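Local coordinates for protein chlorella virus DNA ligase-adenylate (Chlorella virus, PDB 1FVI) that probably joins DNA strands at nicks as an ATP-dependent ligase, working through an enzyme-adenylate intermediate, at residues 90-95 against 129-134; 32-37 against 54-59; 191-196 against 267-272; 230-235 against 253-258. The protein carries 1 engineered substitution. All coordinates share one frame; numbering follows the deposited sequence.

How the interactions relate
The four contacts fall into two pairs, one in each part of the ligase. Interactions 1 and 2 share one sheet of the ligase family domain, their centres about 13 Å apart: the Tyr94 hydroxyl OH lies 2.9 Å from Ser32 O, probably hydrogen-bonded, and Tyr94 CE2 packs on Leu59 CD1. Interactions 3 and 4 belong to the OB part, with centres about 16 Å apart; Val270 CG2 touches Ile235 CD1, and interaction 4 is nested in the chain loop that interaction 3 closes. The centres of interactions 1 and 4 are about 27 Å apart. Nearest to the bound AMP is interaction 1, the Tyr95 side chain being about 7 Å away, whereas the Asp191 side chain of interaction 3 is about 12 Å from it.

Interaction 1. Residues 90-95 against 129-134; sequences AKFSYY and AQVKII
Gln130 and Ala90 meet just ahead of a parallel strand pair, the closing step of a beta-alpha-beta unit in which helix 108-121 carries the chain from strand 92-99 to the outermost strand 131-135. The Gln130 side chain can be followed outward. Its CB departs along the flank of the pair, and CG, anti to the backbone N (chi1 -178°), is already 3.2 Å from Ala90 O. CD comes next, with Phe92 CE2 at 4.0 Å. At the tip NE2 donates to Ala90 O over 2.7 Å, nearly in its own amide plane but well above the plane of the carbonyl, while OE1 packs on Leu54 of helix 49-58. The same NE2 sits at the edge of the Phe92 ring, whose plane is turned 75° from the amide.

Beyond this polar end the ladder runs in the regular parallel pattern: Phe92 N to Gln130 O, Lys132 N to Phe92 O, Tyr94 N to Lys132 O, Ile134 N to Tyr94 O. On the face of Phe92 and Tyr94, the Phe92 ring lies alongside Val131, with CZ 3.3 Å from CG2, and helix 49-58 covers both. On the opposite face, Lys132 stretches past the Ser93 hydroxyl, OG being 3.3 Å from Lys132 CB, to a salt bridge with Glu70. Tyr95, also on this face, touches Ile27, a residue that binds AMP, so the pair reaches the rim of the nucleotide pocket. There Ile134 CD1 stands over one face of the Tyr95 ring in a CH-pi contact, 4.1 Å from its centroid.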
loop_
_atom_site.group_PDB
_atom_site.type_symbol
_atom_site.label_atom_id
_atom_site.label_comp_id
_atom_site.label_asym_id
_atom_site.label_seq_id
_atom_site.Cartn_x
_atom_site.Cartn_y
_atom_site.Cartn_z
ATOM N N ALA A 90 -7.156 13.107 -15.614
ATOM C CA ALA A 90 -6.061 12.947 -14.664
ATOM C C ALA A 90 -5.628 11.507 -14.598
ATOM O O ALA A 90 -6.436 10.590 -14.761
ATOM C CB ALA A 90 -6.470 13.426 -13.267
ATOM N N LYS A 91 -4.339 11.324 -14.351
ATOM C CA LYS A 91 -3.755 10.004 -14.242
ATOM C C LYS A 91 -4.142 9.391 -12.889
ATOM O O LYS A 91 -4.377 10.105 -11.909
ATOM C CB LYS A 91 -2.237 10.118 -14.361
ATOM C CG LYS A 91 -1.761 10.699 -15.680
ATOM C CD LYS A 91 -0.271 10.977 -15.616
ATOM C CE LYS A 91 0.319 11.341 -16.976
ATOM N NZ LYS A 91 0.550 10.134 -17.820
ATOM N N PHE A 92 -4.274 8.068 -12.865
ATOM C CA PHE A 92 -4.612 7.340 -11.649
ATOM C C PHE A 92 -4.065 5.924 -11.759
ATOM O O PHE A 92 -3.614 5.484 -12.818
ATOM C CB PHE A 92 -6.134 7.346 -11.380
ATOM C CG PHE A 92 -6.958 6.736 -12.492
ATOM C CD1 PHE A 92 -7.272 5.374 -12.481
ATOM C CD2 PHE A 92 -7.388 7.514 -13.570
ATOM C CE1 PHE A 92 -7.996 4.794 -13.532
ATOM C CE2 PHE A 92 -8.106 6.947 -14.615
ATOM C CZ PHE A 92 -8.410 5.580 -14.595
ATOM N N SER A 93 -4.087 5.209 -10.652
ATOM C CA SER A 93 -3.569 3.857 -10.648
ATOM C C SER A 93 -4.608 2.862 -10.161
ATOM O O SER A 93 -5.651 3.240 -9.631
ATOM C CB SER A 93 -2.330 3.788 -9.758
ATOM O OG SER A 93 -1.314 4.628 -10.266
ATOM N N TYR A 94 -4.343 1.586 -10.406
ATOM C CA TYR A 94 -5.223 0.526 -9.955
ATOM C C TYR A 94 -4.334 -0.620 -9.511
ATOM O O TYR A 94 -3.623 -1.220 -10.327
ATOM C CB TYR A 94 -6.178 0.069 -11.057
ATOM C CG TYR A 94 -7.084 -1.052 -10.605
ATOM C CD1 TYR A 94 -8.242 -0.790 -9.873
ATOM C CD2 TYR A 94 -6.788 -2.379 -10.922
ATOM C CE1 TYR A 94 -9.095 -1.827 -9.470
ATOM C CE2 TYR A 94 -7.632 -3.429 -10.526
ATOM C CZ TYR A 94 -8.778 -3.139 -9.809
ATOM O OH TYR A 94 -9.623 -4.158 -9.473
ATOM N N TYR A 95 -4.301 -0.844 -8.198
ATOM C CA TYR A 95 -3.517 -1.927 -7.625
ATOM C C TYR A 95 -4.408 -3.166 -7.721
ATOM O O TYR A 95 -5.423 -3.269 -7.018
ATOM C CB TYR A 95 -3.182 -1.623 -6.163
ATOM C CG TYR A 95 -2.228 -0.457 -5.952
ATOM C CD1 TYR A 95 -2.713 0.838 -5.762
ATOM C CD2 TYR A 95 -0.840 -0.658 -5.906
ATOM C CE1 TYR A 95 -1.841 1.911 -5.524
ATOM C CE2 TYR A 95 0.039 0.404 -5.665
ATOM C CZ TYR A 95 -0.475 1.685 -5.474
ATOM O OH TYR A 95 0.370 2.742 -5.216
ATOM N N ALA A 129 -1.513 4.913 -20.821
ATOM C CA ALA A 129 -1.084 6.285 -20.602
ATOM C C ALA A 129 -1.618 6.904 -19.306
ATOM O O ALA A 129 -0.843 7.277 -18.414
ATOM C CB ALA A 129 -1.466 7.145 -21.809
ATOM N N GLN A 130 -2.938 7.005 -19.212
ATOM C CA GLN A 130 -3.591 7.591 -18.050
ATOM C C GLN A 130 -3.729 6.664 -16.834
ATOM O O GLN A 130 -3.592 7.116 -15.700
ATOM C CB GLN A 130 -4.972 8.107 -18.460
ATOM C CG GLN A 130 -5.734 8.792 -17.355
ATOM C CD GLN A 130 -7.116 9.186 -17.779
ATOM O OE1 GLN A 130 -7.520 8.954 -18.915
ATOM N NE2 GLN A 130 -7.871 9.766 -16.862
ATOM N N VAL A 131 -4.050 5.391 -17.085
ATOM C CA VAL A 131 -4.250 4.380 -16.039
ATOM C C VAL A 131 -3.027 3.491 -15.785
ATOM O O VAL A 131 -2.568 2.772 -16.673
ATOM C CB VAL A 131 -5.426 3.432 -16.387
ATOM C CG1 VAL A 131 -5.849 2.652 -15.162
ATOM C CG2 VAL A 131 -6.581 4.200 -16.960
ATOM N N LYS A 132 -2.543 3.489 -14.549
ATOM C CA LYS A 132 -1.392 2.671 -14.204
ATOM C C LYS A 132 -1.871 1.381 -13.524
ATOM O O LYS A 132 -2.391 1.413 -12.408
ATOM C CB LYS A 132 -0.463 3.459 -13.280
ATOM C CG LYS A 132 0.853 2.790 -12.964
ATOM C CD LYS A 132 1.551 3.551 -11.858
ATOM C CE LYS A 132 2.889 2.941 -11.493
ATOM N NZ LYS A 132 3.537 3.732 -10.407
ATOM N N ILE A 133 -1.777 0.264 -14.240
ATOM C CA ILE A 133 -2.191 -1.025 -13.689
ATOM C C ILE A 133 -1.007 -1.595 -12.930
ATOM O O ILE A 133 0.054 -1.868 -13.514
ATOM C CB ILE A 133 -2.614 -2.039 -14.791
ATOM C CG1 ILE A 133 -3.783 -1.486 -15.606
ATOM C CG2 ILE A 133 -2.996 -3.394 -14.162
ATOM C CD1 ILE A 133 -4.991 -1.216 -14.808
ATOM N N ILE A 134 -1.186 -1.749 -11.622
ATOM C CA ILE A 134 -0.128 -2.272 -10.771
ATOM C C ILE A 134 -0.475 -3.624 -10.169
ATOM O O ILE A 134 -1.322 -3.717 -9.285
ATOM C CB ILE A 134 0.212 -1.287 -9.629
ATOM C CG1 ILE A 134 0.651 0.066 -10.211
ATOM C CG2 ILE A 134 1.315 -1.873 -8.766
ATOM C CD1 ILE A 134 0.863 1.138 -9.174
#

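Interaction 2. Residues 32-37 against 54-59; sequences SVKQTQ and LLTELL
Gln37 CA and Thr56 CA, 5.4 Å apart, mark the nearest backbone approach between the end of strand 30-34 with its following turn and the last turn of helix 49-58. The turn is a classic gamma turn at Thr36, which has positive phi and is closed by Gln37 N donating to Gln35 O; it reverses the chain toward strand 38-39 of the same sheet.

Lys34 carries the contact. Its CG stands anti to the backbone N (chi1 166°), and kinks at chi2 and chi4 steer the chain to the end of the helix, CG lying 4.4 Å from Leu59 CB. At the tip NZ donates twice. Leu59 O takes one bond at 2.8 Å, NZ being tilted 31° from the carbonyl plane; Thr56 O takes the other at 3.1 Å, in the carbonyl plane and on a lone pair. Beside this bridge the Thr56 methyl CG2 presses against the turn, 3.3 Å from Gln37 CA. The hydroxyl OG1 of Thr56 points back into its own helix, bonded to Arg53 O.

Thr56 O lies in the last turn and Leu59 O just past it, where the chain no longer offers the usual helical N-H donors. An ammonium group gripped by these two carbonyls, on a residue that is buried as a whole, is consistent with electrostatic stabilisation of the negative end of the helix dipole, and it ties helix to sheet through main-chain carbonyls.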
loop_
_atom_site.group_PDB
_atom_site.type_symbol
_atom_site.label_atom_id
_atom_site.label_comp_id
_atom_site.label_asym_id
_atom_site.label_seq_id
_atom_site.Cartn_x
_atom_site.Cartn_y
_atom_site.Cartn_z
ATOM N N SER A 32 -12.360 -1.694 -5.656
ATOM C CA SER A 32 -13.083 -1.840 -6.911
ATOM C C SER A 32 -12.926 -3.220 -7.533
ATOM O O SER A 32 -11.819 -3.757 -7.654
ATOM C CB SER A 32 -12.641 -0.766 -7.913
ATOM O OG SER A 32 -13.696 -0.445 -8.796
ATOM N N VAL A 33 -14.063 -3.796 -7.902
ATOM C CA VAL A 33 -14.086 -5.093 -8.522
ATOM C C VAL A 33 -14.677 -4.980 -9.918
ATOM O O VAL A 33 -15.625 -4.231 -10.157
ATOM C CB VAL A 33 -14.930 -6.080 -7.707
ATOM C CG1 VAL A 33 -15.013 -7.427 -8.430
ATOM C CG2 VAL A 33 -14.346 -6.256 -6.312
ATOM N N LYS A 34 -14.078 -5.720 -10.839
ATOM C CA LYS A 34 -14.530 -5.778 -12.225
ATOM C C LYS A 34 -15.565 -6.885 -12.388
ATOM O O LYS A 34 -15.253 -8.077 -12.328
ATOM C CB LYS A 34 -13.343 -6.036 -13.161
ATOM C CG LYS A 34 -13.717 -6.435 -14.565
ATOM C CD LYS A 34 -14.622 -5.430 -15.207
ATOM C CE LYS A 34 -15.106 -5.957 -16.547
ATOM N NZ LYS A 34 -13.990 -6.282 -17.485
ATOM N N GLN A 35 -16.810 -6.467 -12.536
ATOM C CA GLN A 35 -17.909 -7.387 -12.745
ATOM C C GLN A 35 -18.871 -6.693 -13.706
ATOM O O GLN A 35 -19.743 -5.926 -13.277
ATOM C CB GLN A 35 -18.590 -7.730 -11.424
ATOM C CG GLN A 35 -19.567 -8.877 -11.543
ATOM C CD GLN A 35 -19.552 -9.760 -10.329
ATOM O OE1 GLN A 35 -20.305 -9.546 -9.389
ATOM N NE2 GLN A 35 -18.684 -10.757 -10.339
ATOM N N THR A 36 -18.621 -6.918 -15.005
ATOM C CA THR A 36 -19.364 -6.355 -16.135
ATOM C C THR A 36 -18.839 -4.930 -16.341
ATOM O O THR A 36 -18.543 -4.515 -17.459
ATOM C CB THR A 36 -20.899 -6.377 -15.899
ATOM O OG1 THR A 36 -21.281 -7.647 -15.350
ATOM C CG2 THR A 36 -21.655 -6.166 -17.219
ATOM N N GLN A 37 -18.725 -4.198 -15.235
ATOM C CA GLN A 37 -18.185 -2.842 -15.186
ATOM C C GLN A 37 -17.511 -2.694 -13.810
ATOM O O GLN A 37 -17.584 -3.611 -12.988
ATOM C CB GLN A 37 -19.287 -1.805 -15.334
ATOM C CG GLN A 37 -20.326 -1.821 -14.233
ATOM C CD GLN A 37 -21.374 -0.737 -14.406
ATOM O OE1 GLN A 37 -22.507 -0.883 -13.947
ATOM N NE2 GLN A 37 -20.994 0.370 -15.052
ATOM N N LEU A 54 -12.438 2.942 -18.726
ATOM C CA LEU A 54 -11.028 2.605 -18.910
ATOM C C LEU A 54 -10.655 1.279 -18.244
ATOM O O LEU A 54 -10.109 0.373 -18.889
ATOM C CB LEU A 54 -10.127 3.721 -18.353
ATOM C CG LEU A 54 -10.041 5.081 -19.061
ATOM C CD1 LEU A 54 -9.212 6.072 -18.247
ATOM C CD2 LEU A 54 -9.433 4.911 -20.435
ATOM N N LEU A 55 -10.926 1.173 -16.945
ATOM C CA LEU A 55 -10.612 -0.053 -16.217
ATOM C C LEU A 55 -11.399 -1.265 -16.736
ATOM O O LEU A 55 -10.846 -2.357 -16.798
ATOM C CB LEU A 55 -10.840 0.127 -14.714
ATOM C CG LEU A 55 -9.892 1.079 -13.978
ATOM C CD1 LEU A 55 -10.376 1.294 -12.547
ATOM C CD2 LEU A 55 -8.475 0.538 -14.003
ATOM N N THR A 56 -12.669 -1.082 -17.119
ATOM C CA THR A 56 -13.456 -2.212 -17.629
ATOM C C THR A 56 -12.862 -2.733 -18.943
ATOM O O THR A 56 -12.895 -3.933 -19.211
ATOM C CB THR A 56 -14.958 -1.878 -17.837
ATOM O OG1 THR A 56 -15.100 -0.865 -18.834
ATOM C CG2 THR A 56 -15.584 -1.406 -16.560
ATOM N N GLU A 57 -12.303 -1.830 -19.744
ATOM C CA GLU A 57 -11.676 -2.198 -21.014
ATOM C C GLU A 57 -10.348 -2.922 -20.749
ATOM O O GLU A 57 -10.014 -3.903 -21.429
ATOM C CB GLU A 57 -11.416 -0.951 -21.886
ATOM C CG GLU A 57 -12.678 -0.314 -22.480
ATOM C CD GLU A 57 -12.449 1.066 -23.129
ATOM O OE1 GLU A 57 -11.288 1.541 -23.212
ATOM O OE2 GLU A 57 -13.452 1.687 -23.553
ATOM N N LEU A 58 -9.626 -2.460 -19.725
ATOM C CA LEU A 58 -8.325 -3.016 -19.354
ATOM C C LEU A 58 -8.337 -4.312 -18.552
ATOM O O LEU A 58 -7.579 -5.237 -18.836
ATOM C CB LEU A 58 -7.525 -1.968 -18.567
ATOM C CG LEU A 58 -6.338 -1.223 -19.188
ATOM C CD1 LEU A 58 -6.582 -0.865 -20.629
ATOM C CD2 LEU A 58 -6.090 0.018 -18.382
ATOM N N LEU A 59 -9.205 -4.392 -17.560
ATOM C CA LEU A 59 -9.218 -5.557 -16.691
ATOM C C LEU A 59 -10.122 -6.706 -17.086
ATOM O O LEU A 59 -11.199 -6.493 -17.652
ATOM C CB LEU A 59 -9.577 -5.128 -15.266
ATOM C CG LEU A 59 -8.696 -4.117 -14.525
ATOM C CD1 LEU A 59 -9.446 -3.651 -13.280
ATOM C CD2 LEU A 59 -7.354 -4.751 -14.156
#

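Interaction 3. Residues 191-196 against 267-272; sequences DAEATI and GKMVKF
Phe272 holds its CG between the backbone N and the carbonyl carbon (chi1 70°), a crowded position that folds the ring across Ala192 instead of letting it run out from the strand; Ile196, by contrast, sets CG1 anti to its carbonyl carbon and so sends CD1 to Val270. Phe272 CE2 comes to 3.5 Å from Ala192 CB, and the ring edge meets the carbonyl carbon of Glu193 in plane. Ile196 and Val270 cross at about a right angle, with CD1 only 3.3 Å from Val270 CG1, closer than normal van der Waals packing.

Antiparallel pairing underlies these contacts. Ala192 with Phe272 and Ala194 with Val270 are hydrogen-bonded pairs, each with two N-H...O links; Ile196 N continues the series to Lys268 O. Gly267, at positive phi, then returns its N-H to Ile196 O over 2.8 Å. On the face of Glu193 and Thr195, Met269 is bent at chi2 and chi3, bringing SD to 3.4 Å from Thr195 OG1 while its CG rests 3.2 Å from Glu193 OE1. At the other end a water donates to both Asp191 OD1 and Phe272 O; the carboxylate also forms a salt bridge with Lys273.

In the five-stranded OB-type sheet, strand 190-201 lies between 232-237 and 269-275. Phe272 packs edge-to-face on Tyr239, and Val270 reaches over to Phe288 and Ile291 of strand 286-291, the next strand beyond 269-275.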
loop_
_atom_site.group_PDB
_atom_site.type_symbol
_atom_site.label_atom_id
_atom_site.label_comp_id
_atom_site.label_asym_id
_atom_site.label_seq_id
_atom_site.Cartn_x
_atom_site.Cartn_y
_atom_site.Cartn_z
ATOM N N ASP A 191 2.537 4.786 16.626
ATOM C CA ASP A 191 2.693 6.178 16.232
ATOM C C ASP A 191 3.358 6.982 17.333
ATOM O O ASP A 191 2.935 6.944 18.493
ATOM C CB ASP A 191 1.339 6.811 15.957
ATOM C CG ASP A 191 0.745 6.360 14.667
ATOM O OD1 ASP A 191 1.366 6.600 13.607
ATOM O OD2 ASP A 191 -0.347 5.761 14.718
ATOM N N ALA A 192 4.365 7.755 16.954
ATOM C CA ALA A 192 5.084 8.587 17.906
ATOM C C ALA A 192 5.553 9.887 17.242
ATOM O O ALA A 192 5.475 10.050 16.018
ATOM C CB ALA A 192 6.268 7.815 18.493
ATOM N N GLU A 193 5.996 10.827 18.068
ATOM C CA GLU A 193 6.474 12.115 17.588
ATOM C C GLU A 193 7.863 12.382 18.137
ATOM O O GLU A 193 8.200 11.963 19.242
ATOM C CB GLU A 193 5.534 13.247 18.019
ATOM C CG GLU A 193 4.316 13.417 17.158
ATOM C CD GLU A 193 3.367 14.467 17.704
ATOM O OE1 GLU A 193 3.846 15.497 18.231
ATOM O OE2 GLU A 193 2.137 14.267 17.607
ATOM N N ALA A 194 8.652 13.112 17.363
ATOM C CA ALA A 194 10.004 13.448 17.753
ATOM C C ALA A 194 10.370 14.829 17.220
ATOM O O ALA A 194 9.818 15.292 16.218
ATOM C CB ALA A 194 10.954 12.406 17.228
ATOM N N THR A 195 11.246 15.521 17.938
ATOM C CA THR A 195 11.673 16.838 17.508
ATOM C C THR A 195 12.950 16.671 16.695
ATOM O O THR A 195 13.820 15.883 17.070
ATOM C CB THR A 195 11.941 17.763 18.722
ATOM O OG1 THR A 195 10.710 18.017 19.408
ATOM C CG2 THR A 195 12.559 19.095 18.278
ATOM N N ILE A 196 13.039 17.368 15.562
ATOM C CA ILE A 196 14.226 17.300 14.717
ATOM C C ILE A 196 15.323 18.165 15.339
ATOM O O ILE A 196 15.058 19.288 15.770
ATOM C CB ILE A 196 13.940 17.848 13.319
ATOM C CG1 ILE A 196 12.758 17.098 12.704
ATOM C CG2 ILE A 196 15.187 17.728 12.436
ATOM C CD1 ILE A 196 12.207 17.757 11.448
ATOM N N GLY A 267 13.875 21.717 14.970
ATOM C CA GLY A 267 12.963 22.050 16.044
ATOM C C GLY A 267 11.534 21.668 15.684
ATOM O O GLY A 267 10.631 21.794 16.519
ATOM N N LYS A 268 11.306 21.251 14.434
ATOM C CA LYS A 268 9.971 20.820 14.013
ATOM C C LYS A 268 9.680 19.422 14.558
ATOM O O LYS A 268 10.591 18.609 14.758
ATOM C CB LYS A 268 9.833 20.817 12.491
ATOM C CG LYS A 268 9.712 22.189 11.876
ATOM C CD LYS A 268 8.515 22.957 12.432
ATOM C CE LYS A 268 8.465 24.385 11.894
ATOM N NZ LYS A 268 9.701 25.176 12.208
ATOM N N MET A 269 8.409 19.162 14.830
ATOM C CA MET A 269 7.975 17.869 15.341
ATOM C C MET A 269 7.581 16.983 14.150
ATOM O O MET A 269 6.796 17.395 13.302
ATOM C CB MET A 269 6.750 18.073 16.232
ATOM C CG MET A 269 6.480 16.950 17.206
ATOM S SD MET A 269 7.578 17.048 18.637
ATOM C CE MET A 269 6.443 17.601 19.927
ATOM N N VAL A 270 8.135 15.782 14.063
ATOM C CA VAL A 270 7.770 14.871 12.977
ATOM C C VAL A 270 7.001 13.649 13.505
ATOM O O VAL A 270 7.213 13.213 14.643
ATOM C CB VAL A 270 9.017 14.376 12.160
ATOM C CG1 VAL A 270 9.744 15.547 11.531
ATOM C CG2 VAL A 270 9.969 13.575 13.033
ATOM N N LYS A 271 6.040 13.173 12.712
ATOM C CA LYS A 271 5.263 11.975 13.048
ATOM C C LYS A 271 6.011 10.780 12.437
ATOM O O LYS A 271 6.443 10.843 11.284
ATOM C CB LYS A 271 3.851 12.040 12.440
ATOM C CG LYS A 271 3.088 13.330 12.725
ATOM C CD LYS A 271 1.594 13.205 12.395
ATOM C CE LYS A 271 1.326 12.934 10.919
ATOM N NZ LYS A 271 1.676 14.091 10.043
ATOM N N PHE A 272 6.193 9.712 13.208
ATOM C CA PHE A 272 6.874 8.514 12.707
ATOM C C PHE A 272 6.262 7.275 13.327
ATOM O O PHE A 272 5.425 7.371 14.218
ATOM C CB PHE A 272 8.400 8.552 12.973
ATOM C CG PHE A 272 8.799 8.393 14.436
ATOM C CD1 PHE A 272 9.415 7.216 14.876
ATOM C CD2 PHE A 272 8.573 9.419 15.363
ATOM C CE1 PHE A 272 9.802 7.055 16.213
ATOM C CE2 PHE A 272 8.954 9.268 16.699
ATOM C CZ PHE A 272 9.570 8.080 17.126
HETATM O O HOH W 1 2.956 8.911 12.797
#

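Interaction 4. Residues 230-235 against 253-258; sequences DVMGSI and DQRRDF
Arg255 and Met232 cross at about a right angle, while Met232 and Phe258 lie side by side and point the same way. Arg255 is extended from CG to NE, so its aliphatic part runs past the Met232 carbonyl, CD being 3.3 Å from Met232 O. The guanidinium then presents NH1, in its own plane, to two successive carbonyls. Met232 O receives one bond at 2.9 Å, with NH1 tilted 26° from the carbonyl plane; Gly233 O receives the other at 2.8 Å, with NH1 well above its plane. NH2 has a third backbone acceptor, Gly247 O, so three main-chain oxygens grip the group and fix its rotation, with its edge turned to the carbonyls of Met232 and Gly233. In return Met232 N donates to Arg255 O over 2.8 Å, almost straight at 173°.

In the topology of an OB fold, helix 252-260 comes between the third strand, 244-246, and the fourth, 269-275, and here it packs across the start of the second, strand 232-237, at 79° to it. That strand is irregular: Gly233 and Ser234 both face Thr200 in a classic beta bulge, which lies right beside the arginine.

Met232, with CG anti to the backbone N, is bent at chi2 and chi3, and its methyl CE ends 3.4 Å from Phe258 CD1. The Phe258 ring also packs edge-to-face on Tyr265. Val231 sits against the helix backbone, its CB 3.6 Å from Arg255 O and its CG1 4.0 Å from Arg256 CB.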
loop_
_atom_site.group_PDB
_atom_site.type_symbol
_atom_site.label_atom_id
_atom_site.label_comp_id
_atom_site.label_asym_id
_atom_site.label_seq_id
_atom_site.Cartn_x
_atom_site.Cartn_y
_atom_site.Cartn_z
ATOM N N ASP A 230 22.965 18.372 -2.994
ATOM C CA ASP A 230 22.748 17.182 -2.181
ATOM C C ASP A 230 21.342 17.243 -1.580
ATOM O O ASP A 230 20.670 18.281 -1.629
ATOM C CB ASP A 230 23.786 17.139 -1.061
ATOM C CG ASP A 230 24.066 15.733 -0.556
ATOM O OD1 ASP A 230 23.258 14.812 -0.804
ATOM O OD2 ASP A 230 25.117 15.552 0.099
ATOM N N VAL A 231 20.891 16.109 -1.053
ATOM C CA VAL A 231 19.582 15.992 -0.420
ATOM C C VAL A 231 19.775 15.321 0.940
ATOM O O VAL A 231 20.869 14.813 1.252
ATOM C CB VAL A 231 18.604 15.153 -1.281
ATOM C CG1 VAL A 231 18.466 15.770 -2.678
ATOM C CG2 VAL A 231 19.075 13.703 -1.381
ATOM N N MET A 232 18.727 15.347 1.758
ATOM C CA MET A 232 18.797 14.747 3.087
ATOM C C MET A 232 18.826 13.212 3.028
ATOM O O MET A 232 18.113 12.588 2.232
ATOM C CB MET A 232 17.649 15.263 3.970
ATOM C CG MET A 232 17.543 14.599 5.348
ATOM S SD MET A 232 16.565 13.055 5.378
ATOM C CE MET A 232 14.966 13.774 5.301
ATOM N N GLY A 233 19.724 12.625 3.815
ATOM C CA GLY A 233 19.844 11.180 3.863
ATOM C C GLY A 233 19.094 10.681 5.081
ATOM O O GLY A 233 18.361 9.694 5.015
ATOM N N SER A 234 19.283 11.366 6.205
ATOM C CA SER A 234 18.602 11.002 7.439
ATOM C C SER A 234 18.463 12.222 8.332
ATOM O O SER A 234 19.191 13.211 8.181
ATOM C CB SER A 234 19.363 9.903 8.202
ATOM O OG SER A 234 20.517 10.412 8.862
ATOM N N ILE A 235 17.463 12.169 9.203
ATOM C CA ILE A 235 17.235 13.219 10.173
ATOM C C ILE A 235 17.404 12.587 11.553
ATOM O O ILE A 235 17.047 11.423 11.762
ATOM C CB ILE A 235 15.843 13.858 10.048
ATOM C CG1 ILE A 235 14.733 12.808 10.198
ATOM C CG2 ILE A 235 15.742 14.614 8.746
ATOM C CD1 ILE A 235 13.331 13.426 10.359
ATOM N N ASP A 253 11.486 14.266 -3.266
ATOM C CA ASP A 253 10.950 15.608 -3.034
ATOM C C ASP A 253 11.227 16.061 -1.598
ATOM O O ASP A 253 11.738 17.157 -1.352
ATOM C CB ASP A 253 9.431 15.554 -3.284
ATOM C CG ASP A 253 8.701 16.829 -2.887
ATOM O OD1 ASP A 253 8.508 17.700 -3.764
ATOM O OD2 ASP A 253 8.266 16.934 -1.714
ATOM N N GLN A 254 10.856 15.205 -0.655
ATOM C CA GLN A 254 11.032 15.486 0.757
ATOM C C GLN A 254 12.486 15.658 1.125
ATOM O O GLN A 254 12.836 16.632 1.807
ATOM C CB GLN A 254 10.390 14.389 1.601
ATOM C CG GLN A 254 8.885 14.472 1.575
ATOM C CD GLN A 254 8.222 13.300 2.224
ATOM O OE1 GLN A 254 8.497 12.146 1.888
ATOM N NE2 GLN A 254 7.325 13.581 3.147
ATOM N N ARG A 255 13.322 14.726 0.663
ATOM C CA ARG A 255 14.760 14.772 0.934
ATOM C C ARG A 255 15.426 16.074 0.461
ATOM O O ARG A 255 16.313 16.610 1.141
ATOM C CB ARG A 255 15.453 13.572 0.310
ATOM C CG ARG A 255 14.962 12.244 0.830
ATOM C CD ARG A 255 15.872 11.121 0.341
ATOM N NE ARG A 255 15.485 9.832 0.898
ATOM C CZ ARG A 255 15.997 9.311 2.006
ATOM N NH1 ARG A 255 16.924 9.970 2.675
ATOM N NH2 ARG A 255 15.569 8.137 2.443
ATOM N N ARG A 256 14.996 16.572 -0.701
ATOM C CA ARG A 256 15.522 17.817 -1.254
ATOM C C ARG A 256 15.015 19.009 -0.437
ATOM O O ARG A 256 15.803 19.842 0.006
ATOM C CB ARG A 256 15.110 17.950 -2.719
ATOM C CG ARG A 256 15.477 19.276 -3.382
ATOM C CD ARG A 256 14.254 20.180 -3.531
ATOM N NE ARG A 256 13.202 19.553 -4.330
ATOM C CZ ARG A 256 12.956 19.836 -5.607
ATOM N NH1 ARG A 256 13.684 20.742 -6.250
ATOM N NH2 ARG A 256 11.979 19.205 -6.242
ATOM N N ASP A 257 13.709 19.058 -0.181
ATOM C CA ASP A 257 13.129 20.154 0.603
ATOM C C ASP A 257 13.736 20.269 1.997
ATOM O O ASP A 257 14.153 21.355 2.406
ATOM C CB ASP A 257 11.605 20.021 0.689
ATOM C CG ASP A 257 10.931 20.264 -0.641
ATOM O OD1 ASP A 257 11.604 20.782 -1.557
ATOM O OD2 ASP A 257 9.732 19.941 -0.770
ATOM N N PHE A 258 13.762 19.149 2.719
ATOM C CA PHE A 258 14.348 19.094 4.056
ATOM C C PHE A 258 15.777 19.657 4.033
ATOM O O PHE A 258 16.110 20.482 4.879
ATOM C CB PHE A 258 14.370 17.648 4.584
ATOM C CG PHE A 258 13.124 17.245 5.331
ATOM C CD1 PHE A 258 12.458 16.062 5.015
ATOM C CD2 PHE A 258 12.642 18.017 6.389
ATOM C CE1 PHE A 258 11.334 15.648 5.745
ATOM C CE2 PHE A 258 11.516 17.612 7.127
ATOM C CZ PHE A 258 10.865 16.421 6.799
#